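Local coordinates for uncharacterized protein ATU1752 (Agrobacterium tumefaciens, PDB 3FHM) that probably acts as a nucleotide-sensing module of unknown cellular role, using paired CBS domains that bind AMP and NADH, at residues Val61-Thr64 and Val70-Ile73; Glu117-Gly122 and Ile139-Val144; Asp36-Gly41 and His54-Gly59. All coordinates share one frame; numbering follows the deposited sequence.

Overall arrangement
Contacts 1 and 3 share one CBS domain and touch each other: V40 of 36-41 is joined by probable backbone hydrogen bonds to V62 and T64, since strands 39-40 and 60-64 are sheet neighbours. Contact 2 belongs to the second CBS domain, its centre about 18 Å from those of the other two and its nearest atoms about 8 Å away. Contact 1, a buried hairpin, rests on backbone hydrogen bonds and valine packing, with AMP at one end. Contact 2, also buried, is M119 packed against the first turn of helix 141-147. Contact 3, partly buried, mixes CH-pi with aliphatic packing. Contacts 2 and 3 grip the same NADH, by ribose and phosphate and by adenine and phosphate.

Contact 1 of 3, residues Val61-Thr64 and Val70-Ile73; sequences VVVT and VLGI. With AMP (adenosine monophosphate), chain E.
V63 holds the tight part of this hairpin. Its N donates to G72 O (2.8 Å), while its O takes L71 N (2.6 Å) and G72 N, the latter in a weak bond at 3.4 Å. L71 and G72 thus both face V63, a classic beta bulge that shifts the pairing by one residue before T64 meets V70. The side chain of V63 lies beside the G72 peptide, with CG2 against G72 O; glycine offers no side chain across the strand pair, and M99 covers V63 from outside. On the sheet face of V62, T64, V70 and I73, V62 CG1 stands anti to its own N (chi1 -176°) and reaches V70 CG1 at 3.8 Å. Packing is looser toward the turn: T64, V70 and L71 are partly exposed, and L71 CD1 only brushes V63 CG1 at 4.2 Å, the two side chains crossing at about a right angle, although M99 and P42 add cover to L71. The buried end belongs to the nucleotide. I73 CG2 stands over the adenine face, 3.8 Å from AMP C5, while CD1 comes in obliquely at the N7 edge; T75, D78, V104, R125 and H126 also hydrogen-bond AMP. Strands 60-64 and 70-75 form the antiparallel hairpin that follows the helix in the CBS beta-alpha-beta-beta-alpha fold, here leading into the AMP site.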
loop_
_atom_site.group_PDB
_atom_site.type_symbol
_atom_site.label_atom_id
_atom_site.label_comp_id
_atom_site.label_asym_id
_atom_site.label_seq_id
_atom_site.Cartn_x
_atom_site.Cartn_y
_atom_site.Cartn_z
ATOM N N VAL A 61 3.657 9.082 5.237
ATOM C CA VAL A 61 4.390 10.116 5.943
ATOM C C VAL A 61 3.559 10.573 7.133
ATOM O O VAL A 61 2.316 10.663 7.051
ATOM C CB VAL A 61 4.912 11.336 5.068
ATOM C CG1 VAL A 61 6.197 10.953 4.253
ATOM C CG2 VAL A 61 3.891 11.936 4.218
ATOM N N VAL A 62 4.232 10.808 8.254
ATOM C CA VAL A 62 3.555 11.229 9.478
ATOM C C VAL A 62 3.565 12.762 9.517
ATOM O O VAL A 62 4.629 13.393 9.289
ATOM C CB VAL A 62 4.246 10.629 10.768
ATOM C CG1 VAL A 62 3.516 10.965 12.017
ATOM C CG2 VAL A 62 4.349 9.135 10.653
ATOM N N VAL A 63 2.387 13.337 9.782
ATOM C CA VAL A 63 2.220 14.785 9.908
ATOM C C VAL A 63 2.478 15.279 11.334
ATOM O O VAL A 63 1.677 15.020 12.249
ATOM C CB VAL A 63 0.793 15.322 9.493
ATOM C CG1 VAL A 63 0.844 16.806 9.180
ATOM C CG2 VAL A 63 0.259 14.586 8.314
ATOM N N THR A 64 3.562 16.043 11.498
ATOM C CA THR A 64 3.992 16.616 12.773
ATOM C C THR A 64 3.974 18.166 12.742
ATOM O O THR A 64 4.217 18.760 11.693
ATOM C CB THR A 64 5.472 16.177 13.135
ATOM O OG1 THR A 64 6.417 16.888 12.329
ATOM C CG2 THR A 64 5.695 14.712 12.958
ATOM N N VAL A 70 2.304 14.598 16.963
ATOM C CA VAL A 70 1.754 13.919 15.811
ATOM C C VAL A 70 0.335 14.381 15.565
ATOM O O VAL A 70 -0.525 14.292 16.434
ATOM C CB VAL A 70 1.846 12.410 15.909
ATOM C CG1 VAL A 70 1.063 11.754 14.788
ATOM C CG2 VAL A 70 3.313 11.990 15.834
ATOM N N LEU A 71 0.113 14.903 14.361
ATOM C CA LEU A 71 -1.171 15.477 13.985
ATOM C C LEU A 71 -2.026 14.503 13.230
ATOM O O LEU A 71 -3.256 14.593 13.293
ATOM C CB LEU A 71 -0.974 16.710 13.102
ATOM C CG LEU A 71 -0.347 17.969 13.731
ATOM C CD1 LEU A 71 -0.034 18.978 12.637
ATOM C CD2 LEU A 71 -1.179 18.610 14.901
ATOM N N GLY A 72 -1.369 13.601 12.484
ATOM C CA GLY A 72 -2.041 12.644 11.623
ATOM C C GLY A 72 -1.100 11.929 10.663
ATOM O O GLY A 72 0.167 11.996 10.750
ATOM N N ILE A 73 -1.699 11.226 9.713
ATOM C CA ILE A 73 -0.910 10.346 8.867
ATOM C C ILE A 73 -1.543 10.410 7.453
ATOM O O ILE A 73 -2.774 10.427 7.288
ATOM C CB ILE A 73 -0.772 8.929 9.537
ATOM C CG1 ILE A 73 0.212 8.065 8.817
ATOM C CG2 ILE A 73 -2.095 8.156 9.572
ATOM C CD1 ILE A 73 -0.012 6.641 9.248
HETATM P P AMP E . -2.639 2.520 4.153
HETATM O O1P AMP E . -1.907 2.844 5.399
HETATM O O2P AMP E . -2.215 3.238 2.923
HETATM O O3P AMP E . -2.904 1.024 4.037
HETATM O "O5'" AMP E . -3.932 3.366 4.599
HETATM C "C5'" AMP E . -5.243 3.433 3.992
HETATM C "C4'" AMP E . -6.052 4.350 4.924
HETATM O "O4'" AMP E . -5.790 4.009 6.275
HETATM C "C3'" AMP E . -5.601 5.804 4.826
HETATM O "O3'" AMP E . -6.638 6.754 5.051
HETATM C "C2'" AMP E . -4.710 5.989 5.986
HETATM O "O2'" AMP E . -4.816 7.324 6.396
HETATM C "C1'" AMP E . -5.320 5.119 7.001
HETATM N N9 AMP E . -4.269 4.830 7.995
HETATM C C8 AMP E . -2.949 4.539 7.840
HETATM N N7 AMP E . -2.259 4.387 9.023
HETATM C C5 AMP E . -3.181 4.561 9.945
HETATM C C6 AMP E . -3.161 4.526 11.399
HETATM N N6 AMP E . -2.017 4.269 12.068
HETATM N N1 AMP E . -4.333 4.766 12.017
HETATM C C2 AMP E . -5.496 5.046 11.353
HETATM N N3 AMP E . -5.611 5.108 10.030
HETATM C C4 AMP E . -4.485 4.862 9.296
#

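Contact 2 of 3, residues Glu117-Gly122 and Ile139-Val144; sequences EIMTGG and ISIGDV. With NAI (1,4-dihydronicotinamide adenine dinucleotide), chain F.
The methyl CE of M119 lies over one face of the flat S140-I141 peptide, 3.8 Å from S140 C and 3.6 Å from I141 N; S140 OG is on the opposite side of that plane. The second flat group, the D143 carboxylate, is used at both oxygens: OD1 accepts NADH O3B at 2.6 Å and OD2 accepts NADH O2B, while S140 N comes to OD2 on the anti side, 19° out of the carboxylate plane. With the weak return bond from D143 N to S140 OG this makes a capping box, the start of helix 141-147 after strand 134-140 in the second CBS domain. M119 reaches it from helix 112-122 as an extended rod (chi2 -173°, chi3 -177°). The M119 and I141 side chains pass each other at a slant, SD 3.7 Å from I141 CB, and the methyl meets I139 CG2 and V144 CG2 at the end of the rod. V127 also packs on M119, whose backbone O makes a weak hydrogen bond to O2D of another NADH. T120 and I141 both pack on V145 of the second subunit, which places the contact near the dimer interface. The capping box probably helps to position S140 and D143 for NADH, whose phosphate oxygen O2N receives S140 OG at 2.6 Å and, weakly, G142 N at 2.8 Å.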
loop_
_atom_site.group_PDB
_atom_site.type_symbol
_atom_site.label_atom_id
_atom_site.label_comp_id
_atom_site.label_asym_id
_atom_site.label_seq_id
_atom_site.Cartn_x
_atom_site.Cartn_y
_atom_site.Cartn_z
ATOM N N GLU A 117 -3.597 -8.331 13.080
ATOM C CA GLU A 117 -4.995 -8.275 13.375
ATOM C C GLU A 117 -5.434 -6.823 13.365
ATOM O O GLU A 117 -6.491 -6.498 12.817
ATOM C CB GLU A 117 -5.146 -8.886 14.734
ATOM C CG GLU A 117 -6.487 -9.203 15.271
ATOM C CD GLU A 117 -6.295 -9.550 16.763
ATOM O OE1 GLU A 117 -5.136 -9.885 17.154
ATOM O OE2 GLU A 117 -7.270 -9.446 17.562
ATOM N N ILE A 118 -4.618 -5.939 13.936
ATOM C CA ILE A 118 -4.880 -4.487 13.836
ATOM C C ILE A 118 -4.982 -4.008 12.369
ATOM O O ILE A 118 -5.914 -3.252 12.023
ATOM C CB ILE A 118 -3.805 -3.639 14.598
ATOM C CG1 ILE A 118 -4.126 -3.562 16.103
ATOM C CG2 ILE A 118 -3.519 -2.235 13.880
ATOM C CD1 ILE A 118 -2.906 -3.884 16.951
ATOM N N MET A 119 -4.025 -4.440 11.532
ATOM C CA MET A 119 -3.961 -4.033 10.114
ATOM C C MET A 119 -5.160 -4.582 9.336
ATOM O O MET A 119 -5.829 -3.828 8.601
ATOM C CB MET A 119 -2.637 -4.424 9.438
ATOM C CG MET A 119 -1.329 -3.800 10.034
ATOM S SD MET A 119 0.198 -4.138 9.083
ATOM C CE MET A 119 1.455 -3.371 10.061
ATOM N N THR A 120 -5.470 -5.863 9.548
ATOM C CA THR A 120 -6.635 -6.423 8.915
ATOM C C THR A 120 -7.928 -5.709 9.365
ATOM O O THR A 120 -8.652 -5.225 8.520
ATOM C CB THR A 120 -6.738 -7.935 9.139
ATOM O OG1 THR A 120 -5.475 -8.521 8.828
ATOM C CG2 THR A 120 -7.799 -8.537 8.226
ATOM N N GLY A 121 -8.204 -5.652 10.674
ATOM C CA GLY A 121 -9.473 -5.129 11.187
ATOM C C GLY A 121 -9.719 -3.661 10.912
ATOM O O GLY A 121 -10.797 -3.294 10.420
ATOM N N GLY A 122 -8.715 -2.826 11.201
ATOM C CA GLY A 122 -8.779 -1.391 10.898
ATOM C C GLY A 122 -8.698 -1.013 9.414
ATOM O O GLY A 122 -9.096 0.105 9.046
ATOM N N ILE A 139 6.178 0.742 11.682
ATOM C CA ILE A 139 6.075 -0.634 11.132
ATOM C C ILE A 139 5.037 -0.676 9.991
ATOM O O ILE A 139 3.888 -0.152 10.147
ATOM C CB ILE A 139 5.632 -1.701 12.214
ATOM C CG1 ILE A 139 6.683 -1.934 13.347
ATOM C CG2 ILE A 139 5.130 -3.009 11.519
ATOM C CD1 ILE A 139 8.233 -2.397 12.940
ATOM N N SER A 140 5.422 -1.296 8.872
ATOM C CA SER A 140 4.529 -1.459 7.750
ATOM C C SER A 140 4.207 -2.946 7.448
ATOM O O SER A 140 5.013 -3.871 7.770
ATOM C CB SER A 140 5.223 -0.920 6.555
ATOM O OG SER A 140 5.709 -2.046 5.888
ATOM N N ILE A 141 3.034 -3.172 6.819
ATOM C CA ILE A 141 2.641 -4.532 6.400
ATOM C C ILE A 141 3.783 -5.342 5.692
ATOM O O ILE A 141 3.831 -6.533 5.818
ATOM C CB ILE A 141 1.358 -4.501 5.546
ATOM C CG1 ILE A 141 0.688 -5.891 5.534
ATOM C CG2 ILE A 141 1.633 -4.031 4.092
ATOM C CD1 ILE A 141 -0.708 -5.896 4.873
ATOM N N GLY A 142 4.680 -4.693 4.975
ATOM C CA GLY A 142 5.721 -5.385 4.213
ATOM C C GLY A 142 6.833 -5.825 5.151
ATOM O O GLY A 142 7.473 -6.843 4.920
ATOM N N ASP A 143 7.056 -5.076 6.241
ATOM C CA ASP A 143 7.955 -5.483 7.351
ATOM C C ASP A 143 7.452 -6.807 8.032
ATOM O O ASP A 143 8.173 -7.829 8.095
ATOM C CB ASP A 143 8.068 -4.326 8.375
ATOM C CG ASP A 143 8.674 -2.994 7.763
ATOM O OD1 ASP A 143 9.692 -2.967 7.012
ATOM O OD2 ASP A 143 8.136 -1.916 8.083
ATOM N N VAL A 144 6.212 -6.745 8.518
ATOM C CA VAL A 144 5.489 -7.850 9.078
ATOM C C VAL A 144 5.650 -9.087 8.176
ATOM O O VAL A 144 6.063 -10.153 8.661
ATOM C CB VAL A 144 3.960 -7.452 9.235
ATOM C CG1 VAL A 144 3.083 -8.671 9.370
ATOM C CG2 VAL A 144 3.753 -6.481 10.403
HETATM P PA NAI F . 5.982 1.142 2.157
HETATM O O1A NAI F . 6.451 1.071 0.758
HETATM O O2A NAI F . 5.161 2.289 2.722
HETATM O O5B NAI F . 7.232 1.085 3.126
HETATM C C5B NAI F . 8.527 0.621 2.665
HETATM C C4B NAI F . 9.488 0.664 3.822
HETATM O O4B NAI F . 9.625 1.987 4.323
HETATM C C3B NAI F . 8.867 -0.121 4.932
HETATM O O3B NAI F . 9.982 -0.851 5.480
HETATM C C2B NAI F . 8.397 0.876 5.932
HETATM O O2B NAI F . 8.923 0.437 7.139
HETATM C C1B NAI F . 9.219 2.083 5.659
HETATM N N9A NAI F . 8.476 3.338 5.900
HETATM C C8A NAI F . 7.213 3.611 5.526
HETATM N N7A NAI F . 6.874 4.854 5.945
HETATM C C5A NAI F . 7.924 5.390 6.562
HETATM C C6A NAI F . 8.230 6.675 7.203
HETATM N N6A NAI F . 7.287 7.647 7.250
HETATM N N1A NAI F . 9.458 6.867 7.747
HETATM C C2A NAI F . 10.379 5.894 7.695
HETATM N N3A NAI F . 10.148 4.720 7.092
HETATM C C4A NAI F . 8.967 4.404 6.529
HETATM O O3 NAI F . 5.223 -0.144 2.748
HETATM P PN NAI F . 4.838 -1.614 2.153
HETATM O O1N NAI F . 3.458 -1.844 1.609
HETATM O O2N NAI F . 5.164 -2.395 3.376
HETATM O O5D NAI F . 5.888 -1.876 0.959
HETATM C C5D NAI F . 5.681 -1.706 -0.451
HETATM C C4D NAI F . 6.280 -2.933 -1.127
HETATM O O4D NAI F . 7.655 -3.084 -0.710
HETATM C C3D NAI F . 5.524 -4.221 -0.677
HETATM O O3D NAI F . 5.291 -5.115 -1.772
HETATM C C2D NAI F . 6.439 -4.961 0.293
HETATM O O2D NAI F . 6.256 -6.394 0.276
HETATM C C1D NAI F . 7.812 -4.423 -0.165
HETATM N N1N NAI F . 8.695 -4.327 0.952
HETATM C C2N NAI F . 9.882 -4.953 0.825
HETATM C C3N NAI F . 10.814 -4.932 1.885
HETATM C C7N NAI F . 12.150 -5.617 1.665
HETATM O O7N NAI F . 13.024 -5.591 2.550
HETATM N N7N NAI F . 12.357 -6.187 0.470
HETATM C C4N NAI F . 10.502 -4.253 3.086
HETATM C C5N NAI F . 9.238 -3.628 3.200
HETATM C C6N NAI F . 8.322 -3.665 2.099
#

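Contact 3 of 3, residues Asp36-Gly41 and His54-Gly59; sequences DVVTVG and HAHKIG. With NAI (1,4-dihydronicotinamide adenine dinucleotide), chain F.
V38 reaches across to H56 and I58, and its side chain can be followed outward from the backbone. CB sits 3.7 Å from I58 CD1 and about as far from N1A of the NADH adenine. From there the two methyls part. CG1, anti to the backbone N (chi1 -154°), stands over the centre of the H56 ring, 3.8 Å from the centroid and 8° off the ring normal, a CH-pi contact made on one face of the imidazole. CG2 takes the other direction and touches I58 CD1 at 3.4 Å, the two side chains meeting at an oblique angle, and it also borders adenine N1A. The backbone of V38 grips the same base edge: its N donates to N1A at 2.6 Å in a nearly straight bond (174°), and its O receives N6A at 3.0 Å, so one residue reads two neighbouring positions of adenine while CG1 packs on the H56 ring and CG2 is shared between I58 and the base. In the beta-alpha-beta unit of the first CBS domain, 36-41 carries the first strand, and 54-59 is the end of helix 46-56 and the loop leading into strand 60-64. A Schellman motif with K57 at positive phi follows the helix, and the buried I58 comes next. I58 lies over one face of the adenine, with CB above the C8A-N7A side and CG2 3.5 Å from the ribose oxygen O4B, while CD1 runs back to V38. V37 CG1 approaches N1A and N6A obliquely from the other face, so I58 and V37 flank the base. Where the loop goes on, G59 N donates to phosphate oxygen O2A of NADH at 2.7 Å. H56 is exposed, and H54, two residues earlier in the helix, packs on K81 of the second subunit.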
loop_
_atom_site.group_PDB
_atom_site.type_symbol
_atom_site.label_atom_id
_atom_site.label_comp_id
_atom_site.label_asym_id
_atom_site.label_seq_id
_atom_site.Cartn_x
_atom_site.Cartn_y
_atom_site.Cartn_z
ATOM N N ASP A 36 14.212 5.307 12.260
ATOM C CA ASP A 36 13.858 6.612 11.724
ATOM C C ASP A 36 12.445 6.752 11.193
ATOM O O ASP A 36 11.867 5.770 10.741
ATOM C CB ASP A 36 14.872 7.090 10.712
ATOM C CG ASP A 36 15.834 8.137 11.335
ATOM O OD1 ASP A 36 17.045 7.805 11.506
ATOM O OD2 ASP A 36 15.372 9.274 11.699
ATOM N N VAL A 37 11.854 7.940 11.318
ATOM C CA VAL A 37 10.561 8.201 10.655
ATOM C C VAL A 37 10.581 9.421 9.739
ATOM O O VAL A 37 10.978 10.507 10.182
ATOM C CB VAL A 37 9.383 8.414 11.622
ATOM C CG1 VAL A 37 8.081 8.120 10.898
ATOM C CG2 VAL A 37 9.506 7.542 12.861
ATOM N N VAL A 38 10.138 9.255 8.484
ATOM C CA VAL A 38 9.979 10.405 7.612
ATOM C C VAL A 38 8.681 11.167 7.863
ATOM O O VAL A 38 7.591 10.588 7.960
ATOM C CB VAL A 38 10.091 10.098 6.126
ATOM C CG1 VAL A 38 10.549 11.366 5.381
ATOM C CG2 VAL A 38 11.114 8.985 5.885
ATOM N N THR A 39 8.837 12.482 7.973
ATOM C CA THR A 39 7.750 13.348 8.299
ATOM C C THR A 39 7.672 14.560 7.349
ATOM O O THR A 39 8.667 15.012 6.783
ATOM C CB THR A 39 7.905 13.844 9.717
ATOM O OG1 THR A 39 9.137 14.543 9.820
ATOM C CG2 THR A 39 7.979 12.691 10.665
ATOM N N VAL A 40 6.441 15.060 7.186
ATOM C CA VAL A 40 6.116 16.406 6.662
ATOM C C VAL A 40 5.322 17.280 7.698
ATOM O O VAL A 40 4.606 16.733 8.534
ATOM C CB VAL A 40 5.293 16.228 5.353
ATOM C CG1 VAL A 40 6.187 15.571 4.234
ATOM C CG2 VAL A 40 3.957 15.401 5.609
ATOM N N GLY A 41 5.485 18.612 7.640
ATOM C CA GLY A 41 4.625 19.586 8.376
ATOM C C GLY A 41 3.216 19.778 7.772
ATOM O O GLY A 41 2.965 19.362 6.645
ATOM N N HIS A 54 7.640 9.813 -3.008
ATOM C CA HIS A 54 8.389 9.226 -4.058
ATOM C C HIS A 54 9.927 9.289 -3.916
ATOM O O HIS A 54 10.624 8.307 -4.155
ATOM C CB HIS A 54 7.965 9.865 -5.307
ATOM C CG HIS A 54 8.608 9.278 -6.498
ATOM N ND1 HIS A 54 9.729 9.825 -7.079
ATOM C CD2 HIS A 54 8.312 8.170 -7.208
ATOM C CE1 HIS A 54 10.076 9.101 -8.122
ATOM N NE2 HIS A 54 9.220 8.098 -8.229
ATOM N N ALA A 55 10.482 10.428 -3.518
ATOM C CA ALA A 55 11.911 10.519 -3.290
ATOM C C ALA A 55 12.383 9.527 -2.194
ATOM O O ALA A 55 13.468 8.925 -2.373
ATOM C CB ALA A 55 12.273 11.905 -2.955
ATOM N N HIS A 56 11.590 9.300 -1.127
ATOM C CA HIS A 56 12.000 8.365 -0.067
ATOM C C HIS A 56 11.570 6.895 -0.334
ATOM O O HIS A 56 11.892 6.015 0.478
ATOM C CB HIS A 56 11.505 8.819 1.322
ATOM C CG HIS A 56 12.176 10.057 1.855
ATOM N ND1 HIS A 56 13.278 10.010 2.681
ATOM C CD2 HIS A 56 11.885 11.372 1.699
ATOM C CE1 HIS A 56 13.657 11.239 2.982
ATOM N NE2 HIS A 56 12.827 12.082 2.403
ATOM N N LYS A 57 10.865 6.640 -1.463
ATOM C CA LYS A 57 10.293 5.332 -1.800
ATOM C C LYS A 57 9.451 4.764 -0.673
ATOM O O LYS A 57 9.575 3.602 -0.363
ATOM C CB LYS A 57 11.404 4.325 -2.095
ATOM C CG LYS A 57 11.850 4.272 -3.487
ATOM C CD LYS A 57 12.962 3.270 -3.593
ATOM C CE LYS A 57 13.539 3.321 -5.013
ATOM N NZ LYS A 57 12.657 2.612 -6.046
ATOM N N ILE A 58 8.612 5.554 -0.036
ATOM C CA ILE A 58 7.712 5.004 0.984
ATOM C C ILE A 58 6.220 5.242 0.694
ATOM O O ILE A 58 5.906 5.976 -0.170
ATOM C CB ILE A 58 8.146 5.474 2.390
ATOM C CG1 ILE A 58 7.968 7.002 2.554
ATOM C CG2 ILE A 58 9.534 5.055 2.605
ATOM C CD1 ILE A 58 8.996 7.687 3.493
ATOM N N GLY A 59 5.319 4.581 1.387
ATOM C CA GLY A 59 3.905 4.765 1.149
ATOM C C GLY A 59 3.178 5.699 2.116
ATOM O O GLY A 59 1.981 5.952 1.937
HETATM P PA NAI F . 5.982 1.142 2.157
HETATM O O1A NAI F . 6.451 1.071 0.758
HETATM O O2A NAI F . 5.161 2.289 2.722
HETATM O O5B NAI F . 7.232 1.085 3.126
HETATM C C5B NAI F . 8.527 0.621 2.665
HETATM C C4B NAI F . 9.488 0.664 3.822
HETATM O O4B NAI F . 9.625 1.987 4.323
HETATM C C3B NAI F . 8.867 -0.121 4.932
HETATM O O3B NAI F . 9.982 -0.851 5.480
HETATM C C2B NAI F . 8.397 0.876 5.932
HETATM O O2B NAI F . 8.923 0.437 7.139
HETATM C C1B NAI F . 9.219 2.083 5.659
HETATM N N9A NAI F . 8.476 3.338 5.900
HETATM C C8A NAI F . 7.213 3.611 5.526
HETATM N N7A NAI F . 6.874 4.854 5.945
HETATM C C5A NAI F . 7.924 5.390 6.562
HETATM C C6A NAI F . 8.230 6.675 7.203
HETATM N N6A NAI F . 7.287 7.647 7.250
HETATM N N1A NAI F . 9.458 6.867 7.747
HETATM C C2A NAI F . 10.379 5.894 7.695
HETATM N N3A NAI F . 10.148 4.720 7.092
HETATM C C4A NAI F . 8.967 4.404 6.529
HETATM O O3 NAI F . 5.223 -0.144 2.748
HETATM P PN NAI F . 4.838 -1.614 2.153
HETATM O O1N NAI F . 3.458 -1.844 1.609
HETATM O O2N NAI F . 5.164 -2.395 3.376
HETATM O O5D NAI F . 5.888 -1.876 0.959
HETATM C C5D NAI F . 5.681 -1.706 -0.451
HETATM C C4D NAI F . 6.280 -2.933 -1.127
HETATM O O4D NAI F . 7.655 -3.084 -0.710
HETATM C C3D NAI F . 5.524 -4.221 -0.677
HETATM O O3D NAI F . 5.291 -5.115 -1.772
HETATM C C2D NAI F . 6.439 -4.961 0.293
HETATM O O2D NAI F . 6.256 -6.394 0.276
HETATM C C1D NAI F . 7.812 -4.423 -0.165
HETATM N N1N NAI F . 8.695 -4.327 0.952
HETATM C C2N NAI F . 9.882 -4.953 0.825
HETATM C C3N NAI F . 10.814 -4.932 1.885
HETATM C C7N NAI F . 12.150 -5.617 1.665
HETATM O O7N NAI F . 13.024 -5.591 2.550
HETATM N N7N NAI F . 12.357 -6.187 0.470
HETATM C C4N NAI F . 10.502 -4.253 3.086
HETATM C C5N NAI F . 9.238 -3.628 3.200
HETATM C C6N NAI F . 8.322 -3.665 2.099
#